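Local coordinates for cellulase IBT99 (Metagenomes, PDB 6WBT), which probably hydrolyses 6-phospho-alpha-glucosides as a family 4 glycoside hydrolase, holding NAD, a manganese ion and glucose 6-phosphate in one pocket, at residues 107-112 with 267-272; 198-203 with 358-363. All coordinates share one frame; numbering follows the deposited sequence.

Interaction 1 (107-112 with 267-272); sequences VGQETC and WQYYLM. With G6P (6-O-phosphono-alpha-D-glucopyranose), chain F; NAD (nicotinamide-adenine-dinucleotide), chain G.
Gln109 lays its CG over one face of the Tyr269 ring, 3.6 Å from CG to the ring centroid and 15° off the ring normal, a CH-pi contact. A bend at chi2 (-87°) then turns the amide back, its plane 30° from the ring plane, and points OE1 at the backbone N-H groups of Thr111 and Cys112. Gln109 OE1 accepts hydrogen bonds from Thr111 N (2.6 Å), which lies above the carbonyl plane, and from Thr111 OG1 (3.2 Å), in that plane on a lone pair. Cys112 N adds a weak third bond. With an alanine here, Tyr269 would probably lose the cover on that face, and the N-H and hydroxyl of Thr111 their shared acceptor. Val107 adds to the tight part, CG1 meeting Tyr269 CD2 at 3.7 Å. Cys112 makes sulfur-aromatic contacts with two rings, oblique to both: SG is 3.5 Å from Tyr270 CE2 but only loosely placed against Tyr269.

The other side of the loop makes no contact with 267-272. Thr111 is partly exposed, and the extended chain of Glu110 enters the ligand pocket. Glu110 OE1 accepts a hydrogen bond from O4 of glucose 6-phosphate at 2.8 Å, and Glu110 OE2 one from O2D of NAD at 3.2 Å, while Arg87 forms a salt bridge to OE2.

Around this buried joint, Ile276 of helix 274-277 touches both Val107 and Tyr269. Farther along, Leu271 packs on Ile254 of helix 251-257 in its own chain, while its O is hydrogen-bonded to Ser421 OG of the second subunit.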
loop_
_atom_site.group_PDB
_atom_site.type_symbol
_atom_site.label_atom_id
_atom_site.label_comp_id
_atom_site.label_asym_id
_atom_site.label_seq_id
_atom_site.Cartn_x
_atom_site.Cartn_y
_atom_site.Cartn_z
ATOM N N VAL A 107 3.271 14.526 32.203
ATOM C CA VAL A 107 3.134 15.863 31.634
ATOM C C VAL A 107 1.658 16.230 31.569
ATOM O O VAL A 107 0.876 15.595 30.854
ATOM C CB VAL A 107 3.784 15.941 30.247
ATOM C CG1 VAL A 107 3.448 17.269 29.579
ATOM C CG2 VAL A 107 5.286 15.761 30.357
ATOM N N GLY A 108 1.272 17.260 32.317
ATOM C CA GLY A 108 -0.088 17.756 32.283
ATOM C C GLY A 108 -0.235 18.956 31.372
ATOM O O GLY A 108 -0.027 20.098 31.795
ATOM N N GLN A 109 -0.586 18.709 30.114
ATOM C CA GLN A 109 -0.704 19.755 29.113
ATOM C C GLN A 109 -2.141 19.830 28.612
ATOM O O GLN A 109 -2.942 18.912 28.811
ATOM C CB GLN A 109 0.261 19.508 27.943
ATOM C CG GLN A 109 0.846 20.772 27.326
ATOM C CD GLN A 109 -0.031 21.356 26.236
ATOM O OE1 GLN A 109 -0.797 20.642 25.590
ATOM N NE2 GLN A 109 0.073 22.664 26.030
ATOM N N GLU A 110 -2.458 20.950 27.960
ATOM C CA GLU A 110 -3.808 21.168 27.452
ATOM C C GLU A 110 -4.179 20.129 26.401
ATOM O O GLU A 110 -5.256 19.526 26.460
ATOM C CB GLU A 110 -3.923 22.578 26.872
ATOM C CG GLU A 110 -5.293 22.911 26.306
ATOM C CD GLU A 110 -5.252 24.072 25.331
ATOM O OE1 GLU A 110 -4.378 24.069 24.440
ATOM O OE2 GLU A 110 -6.090 24.989 25.459
ATOM N N THR A 111 -3.296 19.907 25.426
ATOM C CA THR A 111 -3.599 19.048 24.290
ATOM C C THR A 111 -2.631 17.886 24.119
ATOM O O THR A 111 -2.800 17.098 23.181
ATOM C CB THR A 111 -3.623 19.873 22.996
ATOM O OG1 THR A 111 -2.335 20.459 22.777
ATOM C CG2 THR A 111 -4.659 20.973 23.093
ATOM N N CYS A 112 -1.629 17.751 24.984
ATOM C CA CYS A 112 -0.641 16.687 24.874
ATOM C C CYS A 112 -0.620 15.859 26.150
ATOM O O CYS A 112 -0.766 16.394 27.253
ATOM C CB CYS A 112 0.753 17.257 24.596
ATOM S SG CYS A 112 0.899 18.099 23.006
ATOM N N TRP A 267 6.765 19.318 20.483
ATOM C CA TRP A 267 7.642 18.186 20.760
ATOM C C TRP A 267 8.326 18.305 22.115
ATOM O O TRP A 267 8.975 17.348 22.553
ATOM C CB TRP A 267 8.695 18.045 19.661
ATOM C CG TRP A 267 8.153 17.478 18.390
ATOM C CD1 TRP A 267 7.858 18.160 17.246
ATOM C CD2 TRP A 267 7.828 16.107 18.135
ATOM N NE1 TRP A 267 7.375 17.298 16.292
ATOM C CE2 TRP A 267 7.346 16.031 16.813
ATOM C CE3 TRP A 267 7.900 14.935 18.894
ATOM C CZ2 TRP A 267 6.938 14.832 16.237
ATOM C CZ3 TRP A 267 7.495 13.746 18.319
ATOM C CH2 TRP A 267 7.022 13.703 17.003
ATOM N N GLN A 268 8.191 19.455 22.778
ATOM C CA GLN A 268 8.759 19.648 24.106
ATOM C C GLN A 268 8.202 18.647 25.111
ATOM O O GLN A 268 8.908 18.245 26.044
ATOM C CB GLN A 268 8.483 21.080 24.562
ATOM C CG GLN A 268 9.010 21.443 25.931
ATOM C CD GLN A 268 8.362 22.703 26.468
ATOM O OE1 GLN A 268 8.943 23.417 27.285
ATOM N NE2 GLN A 268 7.147 22.981 26.012
ATOM N N TYR A 269 6.949 18.226 24.939
ATOM C CA TYR A 269 6.300 17.343 25.898
ATOM C C TYR A 269 6.430 15.867 25.547
ATOM O O TYR A 269 6.332 15.023 26.445
ATOM C CB TYR A 269 4.816 17.703 26.024
ATOM C CG TYR A 269 4.564 19.184 26.195
ATOM C CD1 TYR A 269 4.016 19.937 25.166
ATOM C CD2 TYR A 269 4.888 19.831 27.380
ATOM C CE1 TYR A 269 3.787 21.292 25.315
ATOM C CE2 TYR A 269 4.665 21.186 27.538
ATOM C CZ TYR A 269 4.114 21.911 26.503
ATOM O OH TYR A 269 3.890 23.259 26.656
ATOM N N TYR A 270 6.641 15.534 24.274
ATOM C CA TYR A 270 6.790 14.142 23.866
ATOM C C TYR A 270 8.239 13.675 23.949
ATOM O O TYR A 270 8.522 12.618 24.521
ATOM C CB TYR A 270 6.253 13.947 22.446
ATOM C CG TYR A 270 4.751 14.067 22.336
ATOM C CD1 TYR A 270 3.930 12.976 22.589
ATOM C CD2 TYR A 270 4.154 15.268 21.981
ATOM C CE1 TYR A 270 2.555 13.079 22.491
ATOM C CE2 TYR A 270 2.781 15.381 21.880
ATOM C CZ TYR A 270 1.986 14.284 22.137
ATOM O OH TYR A 270 0.618 14.390 22.038
ATOM N N LEU A 271 9.165 14.447 23.380
ATOM C CA LEU A 271 10.572 14.072 23.408
ATOM C C LEU A 271 11.229 14.353 24.751
ATOM O O LEU A 271 12.248 13.728 25.069
ATOM C CB LEU A 271 11.335 14.802 22.301
ATOM C CG LEU A 271 10.907 14.477 20.869
ATOM C CD1 LEU A 271 11.715 15.287 19.870
ATOM C CD2 LEU A 271 11.047 12.987 20.595
HETATM N N MSE A 272 10.683 15.274 25.540
HETATM C CA MSE A 272 11.267 15.607 26.834
HETATM C C MSE A 272 10.229 15.693 27.957
HETATM O O MSE A 272 10.028 16.764 28.528
HETATM C CB MSE A 272 12.027 16.935 26.739
HETATM C CG MSE A 272 13.059 16.990 25.620
HETATM SE SE MSE A 272 13.582 18.805 25.126
HETATM C CE MSE A 272 14.799 19.196 26.598
HETATM C C1 G6P F . -1.211 27.939 20.608
HETATM C C2 G6P F . -1.620 26.471 20.522
HETATM C C3 G6P F . -2.886 26.206 21.328
HETATM C C4 G6P F . -2.741 26.757 22.741
HETATM C C5 G6P F . -2.344 28.226 22.670
HETATM C C6 G6P F . -2.225 28.870 24.048
HETATM O O1 G6P F . -2.196 28.748 19.956
HETATM O O2 G6P F . -1.846 26.117 19.153
HETATM O O3 G6P F . -3.135 24.798 21.381
HETATM O O4 G6P F . -3.980 26.621 23.446
HETATM O O5 G6P F . -1.102 28.337 21.975
HETATM O O6 G6P F . -2.647 27.970 25.071
HETATM P P G6P F . -2.929 28.526 26.555
HETATM O O1P G6P F . -2.369 27.459 27.462
HETATM O O2P G6P F . -4.429 28.691 26.613
HETATM O O3P G6P F . -2.170 29.831 26.595
HETATM P PA NAD G . -12.756 29.521 27.331
HETATM O O1A NAD G . -12.933 28.434 28.337
HETATM O O2A NAD G . -12.325 30.865 27.819
HETATM O O5B NAD G . -14.111 29.669 26.482
HETATM C C5B NAD G . -14.659 28.505 25.803
HETATM C C4B NAD G . -16.128 28.729 25.538
HETATM O O4B NAD G . -16.699 27.547 24.914
HETATM C C3B NAD G . -17.003 29.006 26.772
HETATM O O3B NAD G . -17.821 30.144 26.531
HETATM C C2B NAD G . -17.863 27.742 26.876
HETATM O O2B NAD G . -19.087 27.930 27.553
HETATM C C1B NAD G . -18.012 27.401 25.400
HETATM N N9A NAD G . -18.474 26.042 25.143
HETATM C C8A NAD G . -18.153 24.915 25.857
HETATM N N7A NAD G . -18.725 23.828 25.402
HETATM C C5A NAD G . -19.482 24.263 24.324
HETATM C C6A NAD G . -20.325 23.583 23.426
HETATM N N6A NAD G . -20.556 22.274 23.476
HETATM N N1A NAD G . -20.935 24.316 22.465
HETATM C C2A NAD G . -20.701 25.633 22.421
HETATM N N3A NAD G . -19.930 26.377 23.209
HETATM C C4A NAD G . -19.339 25.628 24.155
HETATM O O3 NAD G . -11.718 29.029 26.212
HETATM P PN NAD G . -10.487 29.755 25.484
HETATM O O1N NAD G . -10.955 31.056 24.922
HETATM O O2N NAD G . -9.313 29.758 26.405
HETATM O O5D NAD G . -10.218 28.726 24.286
HETATM C C5D NAD G . -11.333 28.387 23.424
HETATM C C4D NAD G . -10.946 27.225 22.545
HETATM O O4D NAD G . -9.976 27.671 21.570
HETATM C C3D NAD G . -10.278 26.041 23.260
HETATM O O3D NAD G . -10.838 24.821 22.792
HETATM C C2D NAD G . -8.825 26.198 22.803
HETATM O O2D NAD G . -8.031 25.030 22.937
HETATM C C1D NAD G . -9.040 26.627 21.357
HETATM N N1N NAD G . -7.810 27.201 20.743
HETATM C C2N NAD G . -7.112 26.476 19.815
HETATM C C3N NAD G . -5.950 26.981 19.251
HETATM C C7N NAD G . -5.261 26.156 18.194
HETATM O O7N NAD G . -4.035 26.164 18.127
HETATM N N7N NAD G . -6.024 25.477 17.349
HETATM C C4N NAD G . -5.483 28.224 19.666
HETATM C C5N NAD G . -6.214 28.958 20.575
HETATM C C6N NAD G . -7.374 28.432 21.098
#

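Interaction 2 (198-203 with 358-363); sequences GLNHYG and TVEIPG. With MN (manganese (II) ion), chain E; G6P (6-O-phosphono-alpha-D-glucopyranose), chain F.
On the type II beta turn Leu199 to Tyr202, the Asn200 amide meets the Glu360 carboxylate with planes 72° apart. Asn200 ND2 donates a nearly straight bond to Glu360 OE1 at 3.2 Å, with the acceptor in the amide plane and the donor on the syn side of the carboxylate. The other end of the amide serves the next residue: Asn200 OD1 sits over the centre of one face of the His201 ring, 3.6 Å above its plane. Tyr266 also stacks on that imidazole.

The turn reverses the chain between strands 192-197 and 202-210 and presents His201 to the metal site, His201 NE2 binding manganese at 2.1 Å. Cys171 SG and O2 of glucose 6-phosphate are also ligands, so the turn belongs to the active-site pocket.

Just before the turn, Glu360 N donates to Gly198 O, joining the corner of the hairpin to strand 358-366. Leu199 CD2 packs beside this bond, on the Thr358 carbonyl and, more loosely, on Val359 CG1.

With CG anti to its backbone N (chi1 180°), the extended Glu360 side chain brings its carboxylate up to the turn, where a water accepts from His201 N at 3.1 Å and donates to Glu360 OE2 at 2.9 Å.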
loop_
_atom_site.group_PDB
_atom_site.type_symbol
_atom_site.label_atom_id
_atom_site.label_comp_id
_atom_site.label_asym_id
_atom_site.label_seq_id
_atom_site.Cartn_x
_atom_site.Cartn_y
_atom_site.Cartn_z
ATOM N N GLY A 198 3.099 16.132 9.506
ATOM C CA GLY A 198 2.939 15.540 10.814
ATOM C C GLY A 198 1.503 15.643 11.271
ATOM O O GLY A 198 0.590 15.879 10.473
ATOM N N LEU A 199 1.301 15.453 12.570
ATOM C CA LEU A 199 -0.007 15.598 13.191
ATOM C C LEU A 199 -0.104 16.955 13.883
ATOM O O LEU A 199 0.867 17.710 13.964
ATOM C CB LEU A 199 -0.260 14.464 14.189
ATOM C CG LEU A 199 -0.147 13.037 13.648
ATOM C CD1 LEU A 199 -0.457 12.025 14.740
ATOM C CD2 LEU A 199 -1.063 12.836 12.451
ATOM N N ASN A 200 -1.299 17.260 14.382
ATOM C CA ASN A 200 -1.499 18.512 15.101
ATOM C C ASN A 200 -0.673 18.516 16.380
ATOM O O ASN A 200 -0.754 17.586 17.189
ATOM C CB ASN A 200 -2.981 18.715 15.417
ATOM C CG ASN A 200 -3.245 20.003 16.175
ATOM O OD1 ASN A 200 -3.702 19.985 17.318
ATOM N ND2 ASN A 200 -2.951 21.131 15.542
ATOM N N HIS A 201 0.131 19.571 16.551
ATOM C CA HIS A 201 1.090 19.672 17.652
ATOM C C HIS A 201 2.052 18.487 17.653
ATOM O O HIS A 201 2.455 17.993 18.711
ATOM C CB HIS A 201 0.380 19.796 19.004
ATOM C CG HIS A 201 -0.536 20.978 19.100
ATOM N ND1 HIS A 201 -1.508 21.087 20.071
ATOM C CD2 HIS A 201 -0.623 22.102 18.351
ATOM C CE1 HIS A 201 -2.157 22.227 19.913
ATOM N NE2 HIS A 201 -1.640 22.861 18.877
ATOM N N TYR A 202 2.428 18.030 16.458
ATOM C CA TYR A 202 3.212 16.813 16.297
ATOM C C TYR A 202 3.846 16.778 14.911
ATOM O O TYR A 202 3.879 15.728 14.263
ATOM C CB TYR A 202 2.326 15.585 16.514
ATOM C CG TYR A 202 3.037 14.373 17.073
ATOM C CD1 TYR A 202 3.366 14.300 18.419
ATOM C CD2 TYR A 202 3.361 13.294 16.258
ATOM C CE1 TYR A 202 4.008 13.196 18.938
ATOM C CE2 TYR A 202 4.003 12.183 16.770
ATOM C CZ TYR A 202 4.324 12.141 18.110
ATOM O OH TYR A 202 4.964 11.038 18.627
ATOM N N GLY A 203 4.358 17.922 14.453
ATOM C CA GLY A 203 4.852 18.036 13.094
ATOM C C GLY A 203 6.275 18.540 12.978
ATOM O O GLY A 203 6.978 18.689 13.983
ATOM N N THR A 358 -5.224 11.715 10.278
ATOM C CA THR A 358 -5.486 13.135 10.049
ATOM C C THR A 358 -4.169 13.887 10.173
ATOM O O THR A 358 -3.761 14.301 11.258
ATOM C CB THR A 358 -6.533 13.659 11.024
ATOM O OG1 THR A 358 -6.277 13.136 12.334
ATOM C CG2 THR A 358 -7.924 13.248 10.573
ATOM N N VAL A 359 -3.500 14.065 9.042
ATOM C CA VAL A 359 -2.198 14.718 8.994
ATOM C C VAL A 359 -2.390 16.215 8.806
ATOM O O VAL A 359 -3.408 16.678 8.280
ATOM C CB VAL A 359 -1.325 14.119 7.873
ATOM C CG1 VAL A 359 -0.991 12.669 8.183
ATOM C CG2 VAL A 359 -2.037 14.232 6.534
ATOM N N GLU A 360 -1.393 16.980 9.244
ATOM C CA GLU A 360 -1.384 18.437 9.136
ATOM C C GLU A 360 -0.368 18.813 8.062
ATOM O O GLU A 360 0.842 18.811 8.311
ATOM C CB GLU A 360 -1.054 19.075 10.483
ATOM C CG GLU A 360 -1.010 20.594 10.471
ATOM C CD GLU A 360 -0.953 21.183 11.868
ATOM O OE1 GLU A 360 -2.015 21.280 12.520
ATOM O OE2 GLU A 360 0.154 21.541 12.321
ATOM N N ILE A 361 -0.861 19.134 6.869
ATOM C CA ILE A 361 -0.013 19.374 5.703
ATOM C C ILE A 361 -0.501 20.618 4.977
ATOM O O ILE A 361 -1.651 21.045 5.148
ATOM C CB ILE A 361 -0.011 18.166 4.743
ATOM C CG1 ILE A 361 -1.442 17.793 4.351
ATOM C CG2 ILE A 361 0.703 16.980 5.377
ATOM C CD1 ILE A 361 -1.522 16.679 3.338
ATOM N N PRO A 362 0.362 21.234 4.162
ATOM C CA PRO A 362 -0.073 22.411 3.400
ATOM C C PRO A 362 -1.120 22.051 2.356
ATOM O O PRO A 362 -1.053 21.000 1.714
ATOM C CB PRO A 362 1.220 22.909 2.743
ATOM C CG PRO A 362 2.112 21.718 2.711
ATOM C CD PRO A 362 1.798 20.970 3.970
ATOM N N GLY A 363 -2.093 22.943 2.194
ATOM C CA GLY A 363 -3.140 22.752 1.209
ATOM C C GLY A 363 -3.679 24.086 0.742
ATOM O O GLY A 363 -3.542 25.109 1.420
HETATM MN MN MN E . -3.196 24.125 18.204
HETATM C C1 G6P F . -1.211 27.939 20.608
HETATM C C2 G6P F . -1.620 26.471 20.522
HETATM C C3 G6P F . -2.886 26.206 21.328
HETATM C C4 G6P F . -2.741 26.757 22.741
HETATM C C5 G6P F . -2.344 28.226 22.670
HETATM C C6 G6P F . -2.225 28.870 24.048
HETATM O O1 G6P F . -2.196 28.748 19.956
HETATM O O2 G6P F . -1.846 26.117 19.153
HETATM O O3 G6P F . -3.135 24.798 21.381
HETATM O O4 G6P F . -3.980 26.621 23.446
HETATM O O5 G6P F . -1.102 28.337 21.975
HETATM O O6 G6P F . -2.647 27.970 25.071
HETATM P P G6P F . -2.929 28.526 26.555
HETATM O O1P G6P F . -2.369 27.459 27.462
HETATM O O2P G6P F . -4.429 28.691 26.613
HETATM O O3P G6P F . -2.170 29.831 26.595
HETATM O O HOH W 1 0.718 22.217 15.108
#

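In the fold
From the N terminus, the chain first reaches 107-112, in the loop between helices 90-103 and 114-136. It then passes the hairpin turn at 198-203 before 267-272 returns to the first loop and closes interaction 1. Strand 358-366 later closes interaction 2 on the hairpin, so the two closures cross. Interaction 1 ties the NAD-binding part to the helices of the C-terminal region; interaction 2 joins the small antiparallel sheet to the large mixed one. They also touch directly. Thr111 OG1 lies 2.9 Å from His201 ND1, a probable hydrogen bond that links the Glu110 loop to the metal ligand, and Trp267 NE1 probably bonds to Gly203 O.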